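Local coordinates for phosphoglycerol transferase GacH (Streptococcus pyogenes MGAS5005, PDB 6DGM), which probably transfers glycerol phosphate onto the rhamnose polysaccharide of the streptococcal cell wall, through a manganese-binding catalytic domain related to lipoteichoic acid synthases and sulfatases, at residues Thr89-Glu93 / Phe146-Tyr152; Gly132-Ala137 / Leu155-Lys159; Ala137-Ala143 / Lys159-Gly165. One frame throughout, in Å; residues are numbered along the deposited sequence.

How the contacts relate
Contact 1 is the buried, charged one: it joins helix 89-98 to the start of helix 148-154 beside the manganese and the glycerol phosphate. Contacts 2 and 3 lie farther out and are partly buried. Both involve strand 135-139 and share Ala137 and Lys159. Contact 2 sets the start of that strand against the loop leading into strand 159-162, away from the ligand, and mixes backbone bonds with packing on Phe157. Contact 3 pairs the two strands, 159-162 being outermost in the main sheet, and follows them to the pocket, where His139 meets the glycerol. Helix 148-154 links all three: Tyr152 packs on Ala137, and Arg148 lies next to His139.

Contact 1. Residues Thr89-Glu93 / Phe146-Tyr152; sequences TANME and FNRKTVY. With MN (manganese (II) ion), chain C; 1GP (sn-glycerol-1-phosphate), chain D.
Phe146 packs its CB against the methyl of Ala90, with 3.7 Å between Phe146 CB and Ala90 CB. Its ring continues toward the ligand, and Phe146 CE2 lies 3.8 Å from O1P of the sn-glycerol-1-phosphate. Arg148 comes next, in the first turn of helix 148-154. Its chain is extended from CG to NE and brings the guanidinium between Glu93 and the glycerol. The salt bridge is side-on: NE and NH2 both donate to the same oxygen, Glu93 OE1. The bond from Arg148 NE to Glu93 OE1 is 2.7 Å long, fairly straight at 164°, and uses the syn lone pair. Carboxylate and guanidinium are nearly coplanar, 7° apart. Arg148 NH2 also donates to O3 of the ligand at 2.9 Å, while the NH1 bonds to the glycerol are weak. Tyr152, one turn later, holds the other oxygen: its OH donates to Glu93 OE2 at 2.6 Å. At the head of helix 89-98, Thr89 OG1 binds the manganese, which Glu47, Asp270 and His271 also bind, and Thr89 N donates to phosphate O3P at 3.3 Å. Glu93 is thus a second-shell residue. Tyr152 and Tyr113 steady its carboxylate through OE2, and the two bonds to OE1 hold in its plane the guanidinium that donates to glycerol O3. The negative charge of Glu93 probably balances that of the arginine inside the pocket.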
loop_
_atom_site.group_PDB
_atom_site.type_symbol
_atom_site.label_atom_id
_atom_site.label_comp_id
_atom_site.label_asym_id
_atom_site.label_seq_id
_atom_site.Cartn_x
_atom_site.Cartn_y
_atom_site.Cartn_z
ATOM N N THR A 89 5.749 -6.819 -5.516
ATOM C CA THR A 89 5.856 -5.633 -4.683
ATOM C C THR A 89 5.506 -4.343 -5.399
ATOM O O THR A 89 4.626 -3.584 -4.958
ATOM C CB THR A 89 7.322 -5.596 -4.212
ATOM O OG1 THR A 89 7.697 -6.914 -3.805
ATOM C CG2 THR A 89 7.521 -4.601 -3.091
ATOM N N ALA A 90 6.209 -4.063 -6.494
ATOM C CA ALA A 90 6.058 -2.776 -7.158
ATOM C C ALA A 90 4.663 -2.566 -7.732
ATOM O O ALA A 90 4.241 -1.408 -7.901
ATOM C CB ALA A 90 7.127 -2.656 -8.248
ATOM N N ASN A 91 3.925 -3.651 -8.013
ATOM C CA ASN A 91 2.564 -3.492 -8.518
ATOM C C ASN A 91 1.625 -3.055 -7.407
ATOM O O ASN A 91 0.750 -2.213 -7.632
ATOM C CB ASN A 91 2.088 -4.779 -9.173
ATOM C CG ASN A 91 2.820 -5.064 -10.453
ATOM O OD1 ASN A 91 3.250 -4.138 -11.139
ATOM N ND2 ASN A 91 2.993 -6.336 -10.775
ATOM N N MET A 92 1.784 -3.602 -6.202
ATOM C CA MET A 92 1.000 -3.097 -5.075
ATOM C C MET A 92 1.392 -1.659 -4.762
ATOM O O MET A 92 0.532 -0.798 -4.521
ATOM C CB MET A 92 1.174 -4.008 -3.861
ATOM C CG MET A 92 0.089 -5.100 -3.755
ATOM S SD MET A 92 -0.102 -6.168 -5.187
ATOM C CE MET A 92 1.395 -7.146 -5.088
ATOM N N GLU A 93 2.689 -1.372 -4.822
ATOM C CA GLU A 93 3.196 -0.029 -4.575
ATOM C C GLU A 93 2.553 0.993 -5.508
ATOM O O GLU A 93 2.047 2.030 -5.057
ATOM C CB GLU A 93 4.705 -0.071 -4.783
ATOM C CG GLU A 93 5.481 1.161 -4.336
ATOM C CD GLU A 93 6.925 1.042 -4.774
ATOM O OE1 GLU A 93 7.427 -0.100 -4.810
ATOM O OE2 GLU A 93 7.539 2.071 -5.130
ATOM N N PHE A 146 12.866 -2.505 -10.460
ATOM C CA PHE A 146 11.474 -2.223 -10.816
ATOM C C PHE A 146 11.253 -0.787 -11.259
ATOM O O PHE A 146 10.155 -0.244 -11.128
ATOM C CB PHE A 146 10.516 -2.664 -9.714
ATOM C CG PHE A 146 10.475 -4.132 -9.568
ATOM C CD1 PHE A 146 9.803 -4.912 -10.510
ATOM C CD2 PHE A 146 11.206 -4.774 -8.571
ATOM C CE1 PHE A 146 9.815 -6.305 -10.414
ATOM C CE2 PHE A 146 11.216 -6.150 -8.477
ATOM C CZ PHE A 146 10.516 -6.916 -9.392
ATOM N N ASN A 147 12.281 -0.179 -11.836
ATOM C CA ASN A 147 12.189 1.169 -12.395
ATOM C C ASN A 147 11.864 2.223 -11.342
ATOM O O ASN A 147 11.384 3.295 -11.675
ATOM C CB ASN A 147 11.139 1.223 -13.519
ATOM C CG ASN A 147 11.425 2.285 -14.554
ATOM O OD1 ASN A 147 12.575 2.629 -14.808
ATOM N ND2 ASN A 147 10.358 2.786 -15.203
ATOM N N ARG A 148 12.131 1.968 -10.057
ATOM C CA ARG A 148 11.672 2.900 -9.032
ATOM C C ARG A 148 12.328 4.278 -9.141
ATOM O O ARG A 148 11.681 5.301 -8.889
ATOM C CB ARG A 148 11.871 2.329 -7.636
ATOM C CG ARG A 148 10.931 1.187 -7.299
ATOM C CD ARG A 148 10.931 0.941 -5.823
ATOM N NE ARG A 148 10.079 -0.178 -5.438
ATOM C CZ ARG A 148 10.480 -1.438 -5.290
ATOM N NH1 ARG A 148 11.746 -1.808 -5.508
ATOM N NH2 ARG A 148 9.587 -2.344 -4.945
ATOM N N LYS A 149 13.616 4.334 -9.497
ATOM C CA LYS A 149 14.295 5.621 -9.525
ATOM C C LYS A 149 13.640 6.543 -10.544
ATOM O O LYS A 149 13.439 7.735 -10.285
ATOM C CB LYS A 149 15.769 5.424 -9.857
ATOM C CG LYS A 149 16.617 6.677 -9.757
ATOM C CD LYS A 149 18.015 6.415 -10.281
ATOM C CE LYS A 149 18.885 7.657 -10.278
ATOM N NZ LYS A 149 19.285 8.023 -8.909
ATOM N N THR A 150 13.310 6.000 -11.714
ATOM C CA THR A 150 12.626 6.773 -12.741
ATOM C C THR A 150 11.257 7.222 -12.265
ATOM O O THR A 150 10.861 8.374 -12.480
ATOM C CB THR A 150 12.489 5.897 -13.982
ATOM O OG1 THR A 150 13.795 5.587 -14.460
ATOM C CG2 THR A 150 11.702 6.616 -15.046
ATOM N N VAL A 151 10.526 6.330 -11.599
ATOM C CA VAL A 151 9.188 6.662 -11.125
ATOM C C VAL A 151 9.255 7.798 -10.106
ATOM O O VAL A 151 8.564 8.812 -10.235
ATOM C CB VAL A 151 8.515 5.424 -10.516
ATOM C CG1 VAL A 151 7.221 5.789 -9.820
ATOM C CG2 VAL A 151 8.269 4.384 -11.583
ATOM N N TYR A 152 10.077 7.632 -9.063
ATOM C CA TYR A 152 10.118 8.647 -8.018
ATOM C C TYR A 152 10.711 9.955 -8.516
ATOM O O TYR A 152 10.301 11.016 -8.049
ATOM C CB TYR A 152 10.802 8.118 -6.745
ATOM C CG TYR A 152 9.908 7.126 -6.037
ATOM C CD1 TYR A 152 8.738 7.550 -5.409
ATOM C CD2 TYR A 152 10.204 5.766 -6.028
ATOM C CE1 TYR A 152 7.904 6.649 -4.776
ATOM C CE2 TYR A 152 9.364 4.859 -5.411
ATOM C CZ TYR A 152 8.203 5.316 -4.790
ATOM O OH TYR A 152 7.335 4.457 -4.168
HETATM MN MN MN C . 7.384 -8.184 -2.224
HETATM C C3 1GP D . 13.352 -5.531 -4.417
HETATM O O3 1GP D . 11.115 -4.658 -3.985
HETATM C C2 1GP D . 11.873 -5.640 -4.721
HETATM O O2 1GP D . 13.936 -4.339 -4.937
HETATM C C1 1GP D . 11.357 -7.035 -4.404
HETATM O O1P 1GP D . 10.058 -7.230 -4.973
HETATM O O2P 1GP D . 8.877 -9.174 -3.595
HETATM O O3P 1GP D . 8.404 -8.653 -6.131
HETATM O O4P 1GP D . 10.618 -9.670 -5.396
HETATM P P 1GP D . 9.442 -8.730 -4.989
#

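Contact 2. Residues Gly132-Ala137 / Leu155-Lys159; sequences GKNRIA and LGFSK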
loop_
_atom_site.group_PDB
_atom_site.type_symbol
_atom_site.label_atom_id
_atom_site.label_comp_id
_atom_site.label_asym_id
_atom_site.label_seq_id
_atom_site.Cartn_x
_atom_site.Cartn_y
_atom_site.Cartn_z
ATOM N N GLY A 132 7.643 19.142 -3.261
ATOM C CA GLY A 132 8.647 18.226 -3.755
ATOM C C GLY A 132 9.767 17.977 -2.761
ATOM O O GLY A 132 10.212 16.836 -2.586
ATOM N N LYS A 133 10.236 19.044 -2.092
ATOM C CA LYS A 133 11.279 18.912 -1.077
ATOM C C LYS A 133 10.884 17.996 0.080
ATOM O O LYS A 133 11.767 17.547 0.837
ATOM C CB LYS A 133 11.665 20.297 -0.516
ATOM C CG LYS A 133 10.642 20.925 0.398
ATOM C CD LYS A 133 11.152 22.239 0.983
ATOM C CE LYS A 133 10.112 22.843 1.884
ATOM N NZ LYS A 133 10.555 24.176 2.379
ATOM N N ASN A 134 9.593 17.709 0.250
ATOM C CA ASN A 134 9.097 16.919 1.372
ATOM C C ASN A 134 8.586 15.551 0.953
ATOM O O ASN A 134 7.858 14.901 1.714
ATOM C CB ASN A 134 8.006 17.702 2.108
ATOM C CG ASN A 134 8.564 18.896 2.845
ATOM O OD1 ASN A 134 9.689 18.862 3.353
ATOM N ND2 ASN A 134 7.788 19.968 2.892
ATOM N N ARG A 135 8.936 15.110 -0.257
ATOM C CA ARG A 135 8.574 13.788 -0.749
ATOM C C ARG A 135 9.810 12.905 -0.674
ATOM O O ARG A 135 10.822 13.201 -1.308
ATOM C CB ARG A 135 8.117 13.845 -2.205
ATOM C CG ARG A 135 6.888 14.691 -2.459
ATOM C CD ARG A 135 6.647 14.844 -3.971
ATOM N NE ARG A 135 5.685 15.920 -4.195
ATOM C CZ ARG A 135 5.546 16.579 -5.333
ATOM N NH1 ARG A 135 6.309 16.254 -6.372
ATOM N NH2 ARG A 135 4.656 17.567 -5.425
ATOM N N ILE A 136 9.725 11.812 0.080
ATOM C CA ILE A 136 10.882 10.970 0.364
ATOM C C ILE A 136 10.529 9.519 0.094
ATOM O O ILE A 136 9.531 9.022 0.621
ATOM C CB ILE A 136 11.339 11.134 1.833
ATOM C CG1 ILE A 136 11.719 12.592 2.113
ATOM C CG2 ILE A 136 12.471 10.134 2.154
ATOM C CD1 ILE A 136 11.974 12.905 3.598
ATOM N N ALA A 137 11.349 8.834 -0.717
ATOM C CA ALA A 137 11.240 7.400 -0.924
ATOM C C ALA A 137 12.414 6.682 -0.270
ATOM O O ALA A 137 13.498 7.240 -0.143
ATOM C CB ALA A 137 11.212 7.055 -2.435
ATOM N N LEU A 155 7.910 11.638 -10.286
ATOM C CA LEU A 155 6.985 12.124 -9.272
ATOM C C LEU A 155 7.587 13.252 -8.448
ATOM O O LEU A 155 6.960 13.698 -7.490
ATOM C CB LEU A 155 6.539 10.988 -8.352
ATOM C CG LEU A 155 5.641 9.926 -8.996
ATOM C CD1 LEU A 155 5.275 8.836 -8.009
ATOM C CD2 LEU A 155 4.390 10.565 -9.600
ATOM N N GLY A 156 8.776 13.728 -8.806
ATOM C CA GLY A 156 9.327 14.912 -8.177
ATOM C C GLY A 156 9.817 14.716 -6.763
ATOM O O GLY A 156 9.811 15.680 -5.970
ATOM N N PHE A 157 10.246 13.516 -6.407
ATOM C CA PHE A 157 10.697 13.253 -5.052
ATOM C C PHE A 157 12.075 13.865 -4.836
ATOM O O PHE A 157 12.938 13.827 -5.720
ATOM C CB PHE A 157 10.744 11.748 -4.783
ATOM C CG PHE A 157 9.430 11.172 -4.310
ATOM C CD1 PHE A 157 8.263 11.369 -5.027
ATOM C CD2 PHE A 157 9.369 10.438 -3.140
ATOM C CE1 PHE A 157 7.044 10.834 -4.588
ATOM C CE2 PHE A 157 8.164 9.916 -2.693
ATOM C CZ PHE A 157 6.994 10.127 -3.409
ATOM N N SER A 158 12.286 14.411 -3.649
ATOM C CA SER A 158 13.561 15.047 -3.359
ATOM C C SER A 158 14.623 14.038 -2.961
ATOM O O SER A 158 15.813 14.251 -3.229
ATOM C CB SER A 158 13.367 16.056 -2.230
ATOM O OG SER A 158 14.613 16.551 -1.768
ATOM N N LYS A 159 14.218 12.953 -2.319
ATOM C CA LYS A 159 15.153 11.968 -1.817
ATOM C C LYS A 159 14.630 10.576 -2.129
ATOM O O LYS A 159 13.423 10.320 -2.106
ATOM C CB LYS A 159 15.332 12.060 -0.297
ATOM C CG LYS A 159 16.110 13.281 0.146
ATOM C CD LYS A 159 16.467 13.195 1.627
ATOM C CE LYS A 159 17.283 14.409 2.071
ATOM N NZ LYS A 159 17.636 14.287 3.505
#
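Arg135 lays its CB over the centre of the Phe157 ring, a CH-pi contact of 3.6 Å from CB to the ring centroid, only 9° off the normal. The ring edge is turned to the backbone of the strand, and Phe157 CD2 is 3.5 Å from Ala137 N. The methyl of Ala137 adds to this packing, with Ala137 CB 3.9 Å from Phe157 CD2. Next to the ring the two backbones pair. Ser158 N donates to Arg135 O at 3.0 Å, and Ala137 N donates to Lys159 O at 2.9 Å. Lys159 and Ile136 form a parallel bridge, the start of the pairing between strands 135-139 and 159-162 in the main sheet. Just before it, helix 148-154 ends in a Schellman motif with Gly156 at C-prime, its phi positive. Arg135 CG lies anti to the carbonyl carbon (chi1 -62°), and the chain runs on extended to NE. This carries the guanidinium to the loop, where NH1 makes a weak bond to Leu155 O. Arg135 NH2 is bonded outside, to Tyr130 O. Gly132 CA lies against one face of the guanidinium. Farther out, Tyr152 meets the Phe157 ring edge-to-face, and Ile136 bonds through its backbone to Phe200 and Ser202 of the neighbouring strand 200-204.

Contact 3. Residues Ala137-Ala143 / Lys159-Gly165; sequences AMHPASA and KFLALSG. With 1GP (sn-glycerol-1-phosphate), chain D.
This contact closes a beta-alpha-beta unit: strand 135-139, helix 148-154 and strand 159-162, with the two strands parallel neighbours at one end of the main sheet. Beyond the bond from Ala137 N, the pairing continues with Leu161 N to Ala137 O at 2.8 Å and His139 N to Leu161 O at 2.9 Å. Pro140 then centres an inverse gamma turn, and both chains turn a corner. The pairing resumes past it, where Ala143 N donates to Ser164 O in a nearly straight bond of 174°. Phe160 packs on the face that carries Ala137 and His139. Its CG stands anti to the backbone N (chi1 -176°), which lays the ring along the first strand. Ala137 CB touches CD1, His139 CB meets the ring edge, and Ala143 CB makes an off-centre CH-pi contact, 3.6 Å from Phe160 CE2. Tyr152 of the helix adds an edge-to-face contact. On the other face Met138 and Leu161 lie side by side and point the same way, and Met138 also touches helix 182-192. His139 brings this strand to the ligand pocket. It also has its CG anti to the backbone N, and its ring reaches the glycerol. His139 ND1 is hydrogen-bonded to Ile204 O, and the other ring nitrogen, His139 NE2, shares a 2.7 Å hydrogen bond with O2 of sn-glycerol-1-phosphate, near the ring plane.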
loop_
_atom_site.group_PDB
_atom_site.type_symbol
_atom_site.label_atom_id
_atom_site.label_comp_id
_atom_site.label_asym_id
_atom_site.label_seq_id
_atom_site.Cartn_x
_atom_site.Cartn_y
_atom_site.Cartn_z
ATOM N N ALA A 137 11.349 8.834 -0.717
ATOM C CA ALA A 137 11.240 7.400 -0.924
ATOM C C ALA A 137 12.414 6.682 -0.270
ATOM O O ALA A 137 13.498 7.240 -0.143
ATOM C CB ALA A 137 11.212 7.055 -2.435
ATOM N N MET A 138 12.184 5.437 0.145
ATOM C CA MET A 138 13.199 4.650 0.837
ATOM C C MET A 138 13.046 3.179 0.499
ATOM O O MET A 138 11.950 2.633 0.643
ATOM C CB MET A 138 13.037 4.805 2.354
ATOM C CG MET A 138 13.108 6.231 2.809
ATOM S SD MET A 138 12.778 6.437 4.590
ATOM C CE MET A 138 13.884 5.314 5.261
ATOM N N HIS A 139 14.148 2.533 0.105
ATOM C CA HIS A 139 14.139 1.095 -0.163
ATOM C C HIS A 139 15.551 0.527 -0.075
ATOM O O HIS A 139 16.431 0.964 -0.825
ATOM C CB HIS A 139 13.593 0.826 -1.562
ATOM C CG HIS A 139 13.623 -0.623 -1.954
ATOM N ND1 HIS A 139 13.007 -1.606 -1.208
ATOM C CD2 HIS A 139 14.153 -1.248 -3.034
ATOM C CE1 HIS A 139 13.160 -2.775 -1.810
ATOM N NE2 HIS A 139 13.867 -2.585 -2.910
ATOM N N PRO A 140 15.825 -0.444 0.826
ATOM C CA PRO A 140 17.212 -0.922 0.971
ATOM C C PRO A 140 17.607 -1.974 -0.068
ATOM O O PRO A 140 17.916 -3.121 0.245
ATOM C CB PRO A 140 17.252 -1.428 2.418
ATOM C CG PRO A 140 15.880 -1.599 2.860
ATOM C CD PRO A 140 14.960 -0.858 1.952
ATOM N N ALA A 141 17.620 -1.555 -1.325
ATOM C CA ALA A 141 18.214 -2.322 -2.416
ATOM C C ALA A 141 18.613 -1.298 -3.473
ATOM O O ALA A 141 18.808 -0.118 -3.156
ATOM C CB ALA A 141 17.253 -3.410 -2.916
ATOM N N SER A 142 18.719 -1.733 -4.725
ATOM C CA SER A 142 18.996 -0.787 -5.796
ATOM C C SER A 142 17.779 0.086 -6.086
ATOM O O SER A 142 16.661 -0.410 -6.257
ATOM C CB SER A 142 19.389 -1.513 -7.080
ATOM O OG SER A 142 19.450 -0.577 -8.145
ATOM N N ALA A 143 18.015 1.389 -6.184
ATOM C CA ALA A 143 16.964 2.309 -6.611
ATOM C C ALA A 143 16.426 1.983 -8.005
ATOM O O ALA A 143 15.303 2.375 -8.332
ATOM C CB ALA A 143 17.493 3.748 -6.618
ATOM N N LYS A 159 14.218 12.953 -2.319
ATOM C CA LYS A 159 15.153 11.968 -1.817
ATOM C C LYS A 159 14.630 10.576 -2.129
ATOM O O LYS A 159 13.423 10.320 -2.106
ATOM C CB LYS A 159 15.332 12.060 -0.297
ATOM C CG LYS A 159 16.110 13.281 0.146
ATOM C CD LYS A 159 16.467 13.195 1.627
ATOM C CE LYS A 159 17.283 14.409 2.071
ATOM N NZ LYS A 159 17.636 14.287 3.505
ATOM N N PHE A 160 15.557 9.674 -2.412
ATOM C CA PHE A 160 15.253 8.245 -2.566
ATOM C C PHE A 160 16.426 7.513 -1.917
ATOM O O PHE A 160 17.463 7.286 -2.552
ATOM C CB PHE A 160 15.059 7.873 -4.034
ATOM C CG PHE A 160 14.658 6.442 -4.272
ATOM C CD1 PHE A 160 14.463 5.542 -3.241
ATOM C CD2 PHE A 160 14.470 6.002 -5.568
ATOM C CE1 PHE A 160 14.107 4.217 -3.496
ATOM C CE2 PHE A 160 14.132 4.670 -5.834
ATOM C CZ PHE A 160 13.935 3.786 -4.793
ATOM N N LEU A 161 16.267 7.178 -0.638
ATOM C CA LEU A 161 17.284 6.410 0.063
ATOM C C LEU A 161 17.290 5.001 -0.494
ATOM O O LEU A 161 16.241 4.355 -0.574
ATOM C CB LEU A 161 17.014 6.347 1.561
ATOM C CG LEU A 161 17.383 7.589 2.380
ATOM C CD1 LEU A 161 16.463 8.763 2.064
ATOM C CD2 LEU A 161 17.342 7.238 3.867
ATOM N N ALA A 162 18.475 4.530 -0.868
ATOM C CA ALA A 162 18.631 3.199 -1.427
ATOM C C ALA A 162 20.016 2.683 -1.075
ATOM O O ALA A 162 20.932 3.455 -0.780
ATOM C CB ALA A 162 18.446 3.205 -2.951
ATOM N N LEU A 163 20.187 1.350 -1.130
ATOM C CA LEU A 163 21.522 0.805 -0.894
ATOM C C LEU A 163 22.466 1.155 -2.036
ATOM O O LEU A 163 23.680 1.253 -1.835
ATOM C CB LEU A 163 21.480 -0.708 -0.721
ATOM C CG LEU A 163 21.005 -1.242 0.632
ATOM C CD1 LEU A 163 21.255 -2.754 0.695
ATOM C CD2 LEU A 163 21.666 -0.540 1.792
ATOM N N SER A 164 21.939 1.305 -3.249
ATOM C CA SER A 164 22.752 1.722 -4.374
ATOM C C SER A 164 21.866 2.420 -5.394
ATOM O O SER A 164 20.637 2.279 -5.390
ATOM C CB SER A 164 23.469 0.536 -5.042
ATOM O OG SER A 164 22.571 -0.383 -5.639
ATOM N N GLY A 165 22.508 3.187 -6.264
ATOM C CA GLY A 165 21.841 3.800 -7.375
ATOM C C GLY A 165 21.227 5.149 -7.101
ATOM O O GLY A 165 20.540 5.680 -7.982
HETATM C C3 1GP D . 13.352 -5.531 -4.417
HETATM O O3 1GP D . 11.115 -4.658 -3.985
HETATM C C2 1GP D . 11.873 -5.640 -4.721
HETATM O O2 1GP D . 13.936 -4.339 -4.937
HETATM C C1 1GP D . 11.357 -7.035 -4.404
HETATM O O1P 1GP D . 10.058 -7.230 -4.973
HETATM O O2P 1GP D . 8.877 -9.174 -3.595
HETATM O O3P 1GP D . 8.404 -8.653 -6.131
HETATM O O4P 1GP D . 10.618 -9.670 -5.396
HETATM P P 1GP D . 9.442 -8.730 -4.989
#